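Local coordinates for metallo-beta-lactamase family protein (Thermus thermophilus, PDB 2ZO4), which probably catalyses a hydrolytic reaction, still without an assigned substrate, at a two-zinc centre of the metallo-beta-lactamase type, at residues 184-189 and 219-224. Residues are numbered along the deposited sequence; the frame is centred on the assembly and turned at random.
Sequences GVLLAG and DRLADL
Between 184-189 and 219-224 no flat group takes part where Leu186 meets Leu221 and Leu224: neither ring nor amide nor carboxylate of the two segments offers a face or an edge, and methyl groups do all the touching. The forked end of Leu186 divides the work between its two branches. CD2 of Leu186 approaches CD2 of Leu221 at 4.0 Å, while CD1 of Leu186 lies 4.1 Å from CD2 of Leu224. Both leucines of 219-224 thus use the same branch, but they come in differently: the side chain of Leu221 runs at about a right angle to that of Leu186, and that of Leu224 slants across it. With chi1 at 176°, CG of Leu186 stands opposite its own backbone N, which carries the fork out from the strand toward the helix.

Here is a worked case of a helix packing on a sheet within a beta-alpha-beta unit. Strand 185-189, helix 210-222 and strand 228-231 follow one another in the chain, and the two strands lie parallel and adjacent in one of the sheets of the metallo-beta-lactamase fold. Leu186 faces the helix from this sheet; its backbone is hydrogen-bonded to Val228 and Tyr230 on the next strand. No hydrogen bond links 184-189 to 219-224, and the buried surface is a modest 123 Å². Leu166 and Tyr179, from two further strands of the sheet, touch both Leu186 and Leu224. Leu221 also packs on Thr168 and Ala191, the latter next in sequence to the zinc ligand Asp190; the side chain of Leu221 remains about 13 Å from a bound zinc ion.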
# COMPACT_ATOMS: atom_id res chain seq x y z
N GLY A 184 16.56 14.03 -4.61
CA GLY A 184 16.55 12.70 -5.20
C GLY A 184 16.11 11.66 -4.19
O GLY A 184 16.46 10.48 -4.30
N VAL A 185 15.34 12.11 -3.20
CA VAL A 185 14.87 11.25 -2.12
C VAL A 185 13.42 10.85 -2.40
O VAL A 185 12.56 11.72 -2.57
CB VAL A 185 15.00 11.94 -0.74
CG1 VAL A 185 14.25 11.16 0.35
CG2 VAL A 185 16.48 12.11 -0.36
N LEU A 186 13.19 9.54 -2.47
CA LEU A 186 11.87 8.99 -2.76
C LEU A 186 11.24 8.43 -1.50
O LEU A 186 11.81 7.55 -0.85
CB LEU A 186 11.96 7.90 -3.83
CG LEU A 186 10.67 7.13 -4.19
CD1 LEU A 186 9.61 8.06 -4.79
CD2 LEU A 186 10.98 5.98 -5.15
N LEU A 187 10.06 8.94 -1.16
CA LEU A 187 9.26 8.36 -0.10
C LEU A 187 8.30 7.43 -0.81
O LEU A 187 7.25 7.85 -1.31
CB LEU A 187 8.53 9.46 0.71
CG LEU A 187 9.44 10.55 1.31
CD1 LEU A 187 8.62 11.64 1.99
CD2 LEU A 187 10.49 9.96 2.27
N ALA A 188 8.69 6.16 -0.87
CA ALA A 188 8.12 5.19 -1.80
C ALA A 188 6.80 4.56 -1.37
O ALA A 188 6.13 3.92 -2.18
CB ALA A 188 9.15 4.10 -2.12
N GLY A 189 6.43 4.73 -0.10
CA GLY A 189 5.28 4.01 0.46
C GLY A 189 5.51 2.51 0.33
O GLY A 189 6.61 2.04 0.59
N ASP A 219 8.52 -0.06 -13.28
CA ASP A 219 9.21 0.53 -14.44
C ASP A 219 9.39 2.03 -14.26
O ASP A 219 10.48 2.55 -14.48
CB ASP A 219 8.41 0.27 -15.72
CG ASP A 219 8.70 -1.09 -16.34
OD1 ASP A 219 9.88 -1.50 -16.40
OD2 ASP A 219 7.73 -1.74 -16.79
N ARG A 220 8.31 2.71 -13.86
CA ARG A 220 8.31 4.16 -13.64
C ARG A 220 9.34 4.55 -12.58
O ARG A 220 10.13 5.46 -12.80
CB ARG A 220 6.90 4.63 -13.23
CG ARG A 220 6.62 6.12 -13.42
CD ARG A 220 6.53 6.86 -12.08
NE ARG A 220 6.17 8.27 -12.26
CZ ARG A 220 4.93 8.75 -12.23
NH1 ARG A 220 3.89 7.96 -12.01
NH2 ARG A 220 4.73 10.06 -12.41
N LEU A 221 9.34 3.83 -11.46
CA LEU A 221 10.31 4.06 -10.38
C LEU A 221 11.74 3.72 -10.78
O LEU A 221 12.68 4.38 -10.35
CB LEU A 221 9.92 3.30 -9.11
CG LEU A 221 8.57 3.64 -8.46
CD1 LEU A 221 8.36 2.79 -7.20
CD2 LEU A 221 8.46 5.13 -8.14
N ALA A 222 11.90 2.69 -11.61
CA ALA A 222 13.23 2.28 -12.08
C ALA A 222 13.93 3.38 -12.89
O ALA A 222 15.14 3.57 -12.76
CB ALA A 222 13.13 1.00 -12.90
N ASP A 223 13.16 4.09 -13.70
CA ASP A 223 13.68 5.14 -14.58
C ASP A 223 13.68 6.53 -13.93
O ASP A 223 14.11 7.51 -14.54
CB ASP A 223 12.87 5.19 -15.89
CG ASP A 223 12.90 3.87 -16.64
OD1 ASP A 223 13.99 3.30 -16.82
OD2 ASP A 223 11.82 3.41 -17.07
N LEU A 224 13.20 6.60 -12.69
CA LEU A 224 13.04 7.88 -11.99
C LEU A 224 14.35 8.62 -11.79
O LEU A 224 14.40 9.85 -11.92
CB LEU A 224 12.33 7.67 -10.64
CG LEU A 224 11.80 8.89 -9.88
CD1 LEU A 224 10.72 9.65 -10.68
CD2 LEU A 224 11.26 8.46 -8.53